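Local coordinates for oligopeptide ABC transporter, periplasmic oligopeptide-binding protein, putative (Thermotoga maritima MSB8, PDB 5IPW), which probably binds oligopeptides in the periplasm and hands them to an ABC transporter for uptake into the cell, at residues 325-331 with 597-603; 131-135 with 186-192; 558-562 with 574-578. All blocks are in the same frame, centred on the assembly; numbering follows the deposited sequence.

Contact 1: residues 325-331 with 597-603; sequences GYRVLKW and SPAIAKN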
loop_
_atom_site.group_PDB
_atom_site.type_symbol
_atom_site.label_atom_id
_atom_site.label_comp_id
_atom_site.label_asym_id
_atom_site.label_seq_id
_atom_site.Cartn_x
_atom_site.Cartn_y
_atom_site.Cartn_z
ATOM N N GLY A 325 -20.908 14.431 16.792
ATOM C CA GLY A 325 -21.722 14.324 15.581
ATOM C C GLY A 325 -21.035 13.581 14.442
ATOM O O GLY A 325 -21.175 13.955 13.277
ATOM N N TYR A 326 -20.301 12.526 14.783
ATOM C CA TYR A 326 -19.544 11.760 13.809
ATOM C C TYR A 326 -19.551 10.284 14.169
ATOM O O TYR A 326 -20.039 9.899 15.222
ATOM C CB TYR A 326 -18.096 12.272 13.715
ATOM C CG TYR A 326 -17.263 12.060 14.964
ATOM C CD1 TYR A 326 -16.637 10.849 15.207
ATOM C CD2 TYR A 326 -17.102 13.085 15.901
ATOM C CE1 TYR A 326 -15.878 10.657 16.347
ATOM C CE2 TYR A 326 -16.340 12.906 17.044
ATOM C CZ TYR A 326 -15.735 11.694 17.270
ATOM O OH TYR A 326 -14.997 11.510 18.413
ATOM N N ARG A 327 -19.004 9.464 13.281
ATOM C CA ARG A 327 -18.870 8.037 13.531
ATOM C C ARG A 327 -17.426 7.632 13.328
ATOM O O ARG A 327 -16.690 8.289 12.596
ATOM C CB ARG A 327 -19.802 7.224 12.619
ATOM C CG ARG A 327 -19.499 7.299 11.131
ATOM C CD ARG A 327 -20.727 6.902 10.317
ATOM N NE ARG A 327 -20.525 6.980 8.870
ATOM C CZ ARG A 327 -20.425 8.113 8.183
ATOM N NH1 ARG A 327 -20.477 9.287 8.802
ATOM N NH2 ARG A 327 -20.255 8.075 6.866
ATOM N N VAL A 328 -17.027 6.564 14.008
ATOM C CA VAL A 328 -15.677 6.041 13.912
ATOM C C VAL A 328 -15.699 4.834 12.993
ATOM O O VAL A 328 -16.409 3.856 13.247
ATOM C CB VAL A 328 -15.129 5.623 15.290
ATOM C CG1 VAL A 328 -13.799 4.898 15.149
ATOM C CG2 VAL A 328 -14.961 6.843 16.184
ATOM N N LEU A 329 -14.907 4.905 11.933
ATOM C CA LEU A 329 -14.852 3.839 10.951
ATOM C C LEU A 329 -13.747 2.870 11.341
ATOM O O LEU A 329 -12.592 3.268 11.535
ATOM C CB LEU A 329 -14.638 4.420 9.549
ATOM C CG LEU A 329 -15.757 5.387 9.144
ATOM C CD1 LEU A 329 -15.331 6.271 7.991
ATOM C CD2 LEU A 329 -17.024 4.632 8.793
ATOM N N LYS A 330 -14.120 1.596 11.456
ATOM C CA LYS A 330 -13.222 0.552 11.938
ATOM C C LYS A 330 -12.348 0.020 10.812
ATOM O O LYS A 330 -12.371 -1.172 10.504
ATOM C CB LYS A 330 -14.022 -0.605 12.571
ATOM C CG LYS A 330 -14.255 -0.481 14.068
ATOM C CD LYS A 330 -15.477 0.355 14.404
ATOM C CE LYS A 330 -15.556 0.638 15.900
ATOM N NZ LYS A 330 -16.606 1.651 16.205
ATOM N N TRP A 331 -11.568 0.901 10.200
ATOM C CA TRP A 331 -10.613 0.471 9.179
ATOM C C TRP A 331 -9.406 -0.160 9.860
ATOM O O TRP A 331 -9.053 0.209 10.981
ATOM C CB TRP A 331 -10.159 1.644 8.309
ATOM C CG TRP A 331 -11.256 2.321 7.545
ATOM C CD1 TRP A 331 -12.573 1.957 7.480
ATOM C CD2 TRP A 331 -11.117 3.460 6.704
ATOM N NE1 TRP A 331 -13.258 2.814 6.661
ATOM C CE2 TRP A 331 -12.384 3.745 6.174
ATOM C CE3 TRP A 331 -10.042 4.272 6.350
ATOM C CZ2 TRP A 331 -12.604 4.812 5.321
ATOM C CZ3 TRP A 331 -10.267 5.329 5.500
ATOM C CH2 TRP A 331 -11.533 5.586 4.991
ATOM N N SER A 597 -6.963 0.870 12.464
ATOM C CA SER A 597 -6.430 2.118 11.919
ATOM C C SER A 597 -7.625 2.991 11.564
ATOM O O SER A 597 -7.974 3.128 10.393
ATOM C CB SER A 597 -5.576 1.841 10.676
ATOM O OG SER A 597 -4.962 3.029 10.205
ATOM N N PRO A 598 -8.269 3.571 12.582
ATOM C CA PRO A 598 -9.593 4.135 12.399
ATOM C C PRO A 598 -9.620 5.498 11.730
ATOM O O PRO A 598 -8.634 6.235 11.737
ATOM C CB PRO A 598 -10.112 4.253 13.830
ATOM C CG PRO A 598 -8.889 4.528 14.622
ATOM C CD PRO A 598 -7.813 3.698 13.976
ATOM N N ALA A 599 -10.773 5.809 11.161
ATOM C CA ALA A 599 -11.024 7.100 10.558
ATOM C C ALA A 599 -12.295 7.618 11.173
ATOM O O ALA A 599 -13.005 6.883 11.865
ATOM C CB ALA A 599 -11.199 6.953 9.055
ATOM N N ILE A 600 -12.592 8.882 10.926
ATOM C CA ILE A 600 -13.873 9.425 11.326
ATOM C C ILE A 600 -14.519 10.127 10.156
ATOM O O ILE A 600 -13.837 10.607 9.251
ATOM C CB ILE A 600 -13.770 10.376 12.541
ATOM C CG1 ILE A 600 -13.087 11.698 12.177
ATOM C CG2 ILE A 600 -13.031 9.692 13.680
ATOM C CD1 ILE A 600 -13.189 12.745 13.274
ATOM N N ALA A 601 -15.843 10.150 10.186
ATOM C CA ALA A 601 -16.632 10.868 9.219
ATOM C C ALA A 601 -17.834 11.426 9.945
ATOM O O ALA A 601 -18.500 10.715 10.668
ATOM C CB ALA A 601 -17.079 9.932 8.109
ATOM N N LYS A 602 -18.107 12.704 9.759
ATOM C CA LYS A 602 -19.325 13.283 10.270
ATOM C C LYS A 602 -20.522 12.485 9.774
ATOM O O LYS A 602 -20.472 11.865 8.716
ATOM C CB LYS A 602 -19.456 14.738 9.822
ATOM C CG LYS A 602 -18.443 15.665 10.474
ATOM C CD LYS A 602 -18.821 16.025 11.898
ATOM C CE LYS A 602 -19.894 17.096 11.922
ATOM N NZ LYS A 602 -20.041 17.616 13.306
ATOM N N ASN A 603 -21.603 12.520 10.540
ATOM C CA ASN A 603 -22.814 11.794 10.191
ATOM C C ASN A 603 -23.451 12.240 8.882
ATOM O O ASN A 603 -24.204 11.476 8.280
ATOM C CB ASN A 603 -23.843 11.908 11.319
ATOM C CG ASN A 603 -23.399 11.195 12.572
ATOM O OD1 ASN A 603 -22.625 10.244 12.513
ATOM N ND2 ASN A 603 -23.876 11.658 13.716
HETATM O O HOH W 1 -22.547 10.235 16.078
#
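Arg-327 and Ala-601 pair through both of their backbone N-H groups, and Leu-329 and Ala-599 do the same two residues along, past the non-hydrogen-bonded pair Val-328/Ile-600, which makes the pairing antiparallel and sets its register. The strand axes run at 153° and approach to 4.6 Å. Arg-327 N lies 2.9 Å from Ala-601 O, and Leu-329 N is 2.7 Å from Ala-599 O. Beyond these pairs, Asn-603 N donates to Gly-325 O at one end and Ser-597 N to Trp-331 O at the other.

The Arg-327 side chain can be followed outward. With chi1 at 65°, CG sits between the backbone N and the carbonyl carbon, and CB passes the carboxamide oxygen of Asn-603. CG lies 3.6 Å from Ala-601 O, then the chain runs extended to NE. At CZ the guanidinium lays one face on Ala-601, 3.8 Å from its CB. NH1 donates to Lys-602 O at 2.6 Å, with the oxygen at the guanidinium edge although NH1 stands 55° out of that carbonyl's plane. NH2 bonds to Phe-605 O, so two backbone carbonyls fix the group's rotation.

Leu-329 and Ala-599 lie on the same face of the sheet as Arg-327 and Ala-601, and Ala-599 CB makes a CH-pi contact 4.0 Å from the centroid of the six-membered ring of Trp-331, whose NE1 bonds to Pro-609 O. The other face carries Val-328 and Ile-600, with Tyr-326 CD1 3.9 Å from Ile-600 CB; Tyr-326 and Val-328 also touch helix 311-324.

Gly-325 closes helix 311-324 in a Schellman motif, and the chain then enters strand 326-333, which with 599-602 forms the inner antiparallel pair of a small mixed sheet, between strands 299-300 and 613-614.

Contact 2: residues 131-135 with 186-192; sequences DIVFW and GFTGAPA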
loop_
_atom_site.group_PDB
_atom_site.type_symbol
_atom_site.label_atom_id
_atom_site.label_comp_id
_atom_site.label_asym_id
_atom_site.label_seq_id
_atom_site.Cartn_x
_atom_site.Cartn_y
_atom_site.Cartn_z
ATOM N N ASP A 131 0.911 13.525 -23.575
ATOM C CA ASP A 131 1.208 13.939 -22.200
ATOM C C ASP A 131 1.834 12.817 -21.366
ATOM O O ASP A 131 2.626 13.080 -20.457
ATOM C CB ASP A 131 -0.053 14.451 -21.516
ATOM C CG ASP A 131 -0.514 15.768 -22.078
ATOM O OD1 ASP A 131 0.354 16.625 -22.356
ATOM O OD2 ASP A 131 -1.738 15.955 -22.237
ATOM N N ILE A 132 1.466 11.575 -21.661
ATOM C CA ILE A 132 2.066 10.432 -20.994
ATOM C C ILE A 132 3.484 10.244 -21.507
ATOM O O ILE A 132 4.408 10.064 -20.719
ATOM C CB ILE A 132 1.253 9.147 -21.211
ATOM C CG1 ILE A 132 -0.146 9.326 -20.608
ATOM C CG2 ILE A 132 1.968 7.952 -20.580
ATOM C CD1 ILE A 132 -1.114 8.196 -20.891
ATOM N N VAL A 133 3.654 10.309 -22.825
ATOM C CA VAL A 133 4.978 10.143 -23.436
ATOM C C VAL A 133 5.913 11.232 -22.921
ATOM O O VAL A 133 7.040 10.971 -22.507
ATOM C CB VAL A 133 4.912 10.205 -24.976
ATOM C CG1 VAL A 133 6.310 10.205 -25.573
ATOM C CG2 VAL A 133 4.109 9.033 -25.530
ATOM N N PHE A 134 5.432 12.463 -22.952
ATOM C CA PHE A 134 6.177 13.579 -22.402
ATOM C C PHE A 134 6.661 13.259 -20.991
ATOM O O PHE A 134 7.825 13.460 -20.660
ATOM C CB PHE A 134 5.306 14.826 -22.369
ATOM C CG PHE A 134 5.938 15.968 -21.647
ATOM C CD1 PHE A 134 6.993 16.658 -22.215
ATOM C CD2 PHE A 134 5.495 16.342 -20.392
ATOM C CE1 PHE A 134 7.586 17.711 -21.549
ATOM C CE2 PHE A 134 6.083 17.396 -19.720
ATOM C CZ PHE A 134 7.131 18.080 -20.298
ATOM N N TRP A 135 5.757 12.746 -20.168
ATOM C CA TRP A 135 6.095 12.395 -18.803
ATOM C C TRP A 135 7.161 11.294 -18.717
ATOM O O TRP A 135 8.157 11.470 -18.011
ATOM C CB TRP A 135 4.842 11.984 -18.035
ATOM C CG TRP A 135 5.129 11.517 -16.653
ATOM C CD1 TRP A 135 5.516 12.283 -15.595
ATOM C CD2 TRP A 135 5.049 10.175 -16.171
ATOM N NE1 TRP A 135 5.681 11.499 -14.484
ATOM C CE2 TRP A 135 5.400 10.199 -14.810
ATOM C CE3 TRP A 135 4.712 8.956 -16.759
ATOM C CZ2 TRP A 135 5.429 9.044 -14.021
ATOM C CZ3 TRP A 135 4.749 7.807 -15.982
ATOM C CH2 TRP A 135 5.105 7.859 -14.625
ATOM N N GLY A 186 2.207 7.301 -11.232
ATOM C CA GLY A 186 1.676 8.493 -11.909
ATOM C C GLY A 186 1.674 8.414 -13.428
ATOM O O GLY A 186 2.057 9.382 -14.115
ATOM N N PHE A 187 1.192 7.284 -13.951
ATOM C CA PHE A 187 1.254 7.005 -15.384
ATOM C C PHE A 187 0.284 7.829 -16.230
ATOM O O PHE A 187 0.287 7.724 -17.460
ATOM C CB PHE A 187 1.091 5.501 -15.635
ATOM C CG PHE A 187 2.208 4.697 -15.047
ATOM C CD1 PHE A 187 3.403 4.548 -15.735
ATOM C CD2 PHE A 187 2.101 4.154 -13.779
ATOM C CE1 PHE A 187 4.461 3.844 -15.180
ATOM C CE2 PHE A 187 3.150 3.444 -13.220
ATOM C CZ PHE A 187 4.334 3.288 -13.919
ATOM N N THR A 188 -0.515 8.674 -15.580
ATOM C CA THR A 188 -1.395 9.586 -16.291
ATOM C C THR A 188 -0.624 10.714 -16.958
ATOM O O THR A 188 -1.156 11.403 -17.820
ATOM C CB THR A 188 -2.452 10.178 -15.353
ATOM O OG1 THR A 188 -1.807 10.784 -14.232
ATOM C CG2 THR A 188 -3.395 9.076 -14.867
ATOM N N GLY A 189 0.623 10.916 -16.545
ATOM C CA GLY A 189 1.521 11.847 -17.230
ATOM C C GLY A 189 1.476 13.248 -16.654
ATOM O O GLY A 189 1.107 13.437 -15.501
ATOM N N ALA A 190 1.859 14.228 -17.468
ATOM C CA ALA A 190 1.923 15.619 -17.034
ATOM C C ALA A 190 1.639 16.546 -18.217
ATOM O O ALA A 190 1.787 16.145 -19.369
ATOM C CB ALA A 190 3.294 15.910 -16.439
ATOM N N PRO A 191 1.229 17.792 -17.936
ATOM C CA PRO A 191 0.743 18.694 -18.988
ATOM C C PRO A 191 1.852 19.342 -19.809
ATOM O O PRO A 191 2.345 20.418 -19.470
ATOM C CB PRO A 191 -0.043 19.743 -18.203
ATOM C CG PRO A 191 0.626 19.784 -16.872
ATOM C CD PRO A 191 1.086 18.383 -16.593
ATOM N N ALA A 192 2.224 18.681 -20.898
ATOM C CA ALA A 192 3.277 19.168 -21.783
ATOM C C ALA A 192 3.009 20.585 -22.275
ATOM O O ALA A 192 3.930 21.389 -22.387
ATOM C CB ALA A 192 3.436 18.231 -22.963
#
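Gly-189 lies directly against the helical turn at Ile-132 and Trp-135, and this is the tight part of the contact. Its CA is 3.4 Å from Trp-135 CB, and a CB built on it would point into the helix, 2.6 Å from Asp-131 O; at its backbone angles a CB would also be jammed against the carbonyl oxygen of Thr-188. Beside it, Ala-190 N donates to Asp-131 O at 3.3 Å, from above the carbonyl plane. That oxygen also accepts the helical bond from Trp-135 N, which arrives from the opposite face, so the loop bonds to a carbonyl already in use by the helix.

The Asp-131 carboxylate makes the second cross-link. Its OD1 accepts from Ala-192 N at 3.1 Å, the donor standing 39° out of the carboxylate plane, while OD2 bonds to Trp-121 NE1. Because Pro-191 is the N-cap of the following helix, the negative group lies by that helix start, where it would probably be stabilised. Ala-192 CB covers one face of the Phe-134 ring, 3.9 Å from its centroid.

Gly-186, by contrast, would have room for a CB, and it and Trp-135 are partly exposed, though the indole still packs closely. Trp-135 CG stands opposite the backbone N (chi1 176°), which carries the indole along the loop, where Gly-186 O lies over its face, 3.4 Å from CZ2. Its edge meets the face of Phe-187 in an offset edge-to-face pair, planes at 83° and centroids 5.4 Å apart.

Ile-132 packs on the carbonyls of Phe-187 and Thr-188 and also touches Val-167 and Phe-169, so helix 129-140 is joined both to strand 166-171 of the antiparallel sheet and to the loop running from that strand into helix 192-195.

Contact 3: residues 558-562 with 574-578; sequences LYYQI and LMAEA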
loop_
_atom_site.group_PDB
_atom_site.type_symbol
_atom_site.label_atom_id
_atom_site.label_comp_id
_atom_site.label_asym_id
_atom_site.label_seq_id
_atom_site.Cartn_x
_atom_site.Cartn_y
_atom_site.Cartn_z
ATOM N N LEU A 558 7.786 -19.917 -7.704
ATOM C CA LEU A 558 6.478 -19.274 -7.703
ATOM C C LEU A 558 6.590 -17.781 -7.988
ATOM O O LEU A 558 5.879 -17.260 -8.849
ATOM C CB LEU A 558 5.763 -19.493 -6.365
ATOM C CG LEU A 558 5.306 -20.919 -6.029
ATOM C CD1 LEU A 558 4.529 -20.925 -4.721
ATOM C CD2 LEU A 558 4.455 -21.518 -7.141
ATOM N N TYR A 559 7.486 -17.096 -7.277
ATOM C CA TYR A 559 7.629 -15.656 -7.465
ATOM C C TYR A 559 7.988 -15.302 -8.898
ATOM O O TYR A 559 7.403 -14.389 -9.478
ATOM C CB TYR A 559 8.681 -15.042 -6.542
ATOM C CG TYR A 559 8.833 -13.569 -6.826
ATOM C CD1 TYR A 559 7.884 -12.657 -6.373
ATOM C CD2 TYR A 559 9.880 -13.096 -7.607
ATOM C CE1 TYR A 559 7.993 -11.312 -6.663
ATOM C CE2 TYR A 559 9.998 -11.753 -7.901
ATOM C CZ TYR A 559 9.050 -10.866 -7.428
ATOM O OH TYR A 559 9.166 -9.530 -7.719
ATOM N N TYR A 560 8.955 -16.013 -9.465
ATOM C CA TYR A 560 9.431 -15.683 -10.809
ATOM C C TYR A 560 8.434 -16.055 -11.903
ATOM O O TYR A 560 8.486 -15.517 -13.012
ATOM C CB TYR A 560 10.825 -16.267 -11.051
ATOM C CG TYR A 560 11.877 -15.370 -10.453
ATOM C CD1 TYR A 560 12.276 -15.513 -9.126
ATOM C CD2 TYR A 560 12.423 -14.331 -11.193
ATOM C CE1 TYR A 560 13.220 -14.665 -8.568
ATOM C CE2 TYR A 560 13.365 -13.480 -10.646
ATOM C CZ TYR A 560 13.760 -13.650 -9.337
ATOM O OH TYR A 560 14.695 -12.797 -8.807
ATOM N N GLN A 561 7.513 -16.955 -11.573
ATOM C CA GLN A 561 6.343 -17.186 -12.408
ATOM C C GLN A 561 5.417 -15.989 -12.313
ATOM O O GLN A 561 5.010 -15.430 -13.332
ATOM C CB GLN A 561 5.595 -18.450 -11.985
ATOM C CG GLN A 561 6.191 -19.732 -12.539
ATOM C CD GLN A 561 5.324 -20.938 -12.242
ATOM O OE1 GLN A 561 5.375 -21.497 -11.143
ATOM N NE2 GLN A 561 4.516 -21.346 -13.221
ATOM N N ILE A 562 5.099 -15.594 -11.085
ATOM C CA ILE A 562 4.204 -14.467 -10.852
ATOM C C ILE A 562 4.728 -13.211 -11.546
ATOM O O ILE A 562 3.959 -12.447 -12.124
ATOM C CB ILE A 562 4.012 -14.195 -9.348
ATOM C CG1 ILE A 562 3.215 -15.336 -8.704
ATOM C CG2 ILE A 562 3.278 -12.876 -9.137
ATOM C CD1 ILE A 562 3.127 -15.266 -7.193
ATOM N N LEU A 574 -1.363 -18.784 -8.258
ATOM C CA LEU A 574 0.050 -18.905 -7.870
ATOM C C LEU A 574 0.306 -18.443 -6.429
ATOM O O LEU A 574 1.096 -19.056 -5.707
ATOM C CB LEU A 574 0.947 -18.139 -8.846
ATOM C CG LEU A 574 1.077 -18.764 -10.244
ATOM C CD1 LEU A 574 1.670 -17.766 -11.231
ATOM C CD2 LEU A 574 1.905 -20.043 -10.227
ATOM N N MET A 575 -0.365 -17.372 -6.013
ATOM C CA MET A 575 -0.277 -16.902 -4.631
ATOM C C MET A 575 -0.901 -17.892 -3.663
ATOM O O MET A 575 -0.477 -17.987 -2.514
ATOM C CB MET A 575 -0.959 -15.543 -4.474
ATOM C CG MET A 575 -0.183 -14.385 -5.085
ATOM S SD MET A 575 1.420 -14.072 -4.315
ATOM C CE MET A 575 0.964 -13.651 -2.633
ATOM N N ALA A 576 -1.917 -18.616 -4.127
ATOM C CA ALA A 576 -2.524 -19.691 -3.345
ATOM C C ALA A 576 -1.474 -20.720 -2.934
ATOM O O ALA A 576 -1.402 -21.108 -1.772
ATOM C CB ALA A 576 -3.638 -20.362 -4.138
ATOM N N GLU A 577 -0.649 -21.133 -3.893
ATOM C CA GLU A 577 0.408 -22.123 -3.648
ATOM C C GLU A 577 1.441 -21.615 -2.642
ATOM O O GLU A 577 1.872 -22.347 -1.748
ATOM C CB GLU A 577 1.136 -22.473 -4.944
ATOM C CG GLU A 577 0.230 -22.775 -6.122
ATOM C CD GLU A 577 0.894 -23.673 -7.135
ATOM O OE1 GLU A 577 1.291 -24.792 -6.755
ATOM O OE2 GLU A 577 1.019 -23.264 -8.309
ATOM N N ALA A 578 1.843 -20.359 -2.809
ATOM C CA ALA A 578 2.796 -19.725 -1.912
ATOM C C ALA A 578 2.289 -19.738 -0.479
ATOM O O ALA A 578 3.014 -20.102 0.445
ATOM C CB ALA A 578 3.051 -18.296 -2.359
#
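Leu-558 and Leu-574 face each other across two antiparallel helices whose local axes lie 9.9 Å apart at 163°. Apolar contacts make up most of the interface. Leu-558 CD1 reaches Ala-578 CB at 3.8 Å and Glu-577 CB at 3.7 Å and also packs on the backbone at Ala-578 N, while CD2 lies between Glu-577 and Leu-574 CD2. Ile-562 and Leu-574 slide past one another in opposite directions, with Ile-562 CG1 3.6 Å from Leu-574 CB. Cutting Leu-558 back to an alanine would probably open a gap beside Ala-578 and Glu-577.

A sulfur contact extends this core: Met-575, bent at chi2 and chi3, brings SD to 3.6 Å from Ile-562 CD1, the two side chains crossing at about a right angle.

Polar side chains meet the contact through van der Waals approaches at its exposed edge. Gln-561 crosses Leu-574 with Gln-561 OE1 3.9 Å from Leu-574 CD2, and the Glu-577 carboxylate passes Leu-558 CD2.

No hydrogen bond or salt bridge spans these two segments. Such chemistry implies that this helical hairpin is held here by burial and shape, with Gln-561 and Glu-577 at its solvent-exposed edge.

How the contacts relate
From the N terminus, contact 2 closes first, tying helix 129-140 back to the loop at 186-192 before the other two open. Contact 1 opens on strand 326-333 and closes, some 265 residues later, on strand 599-602, joining the two inner strands of a small mixed sheet. Within that excursion lie all five strands of the mixed sheet that includes 440-445 and 489-494, consistent with a lobe inserted into the chain, as in periplasmic binding proteins. Contact 3 falls inside the same excursion and joins helices 550-564 and 568-584 across a short turn. No loops cross. Contacts 1 and 3 lie on opposite sides of the chain's centre, their centres about 37 Å apart.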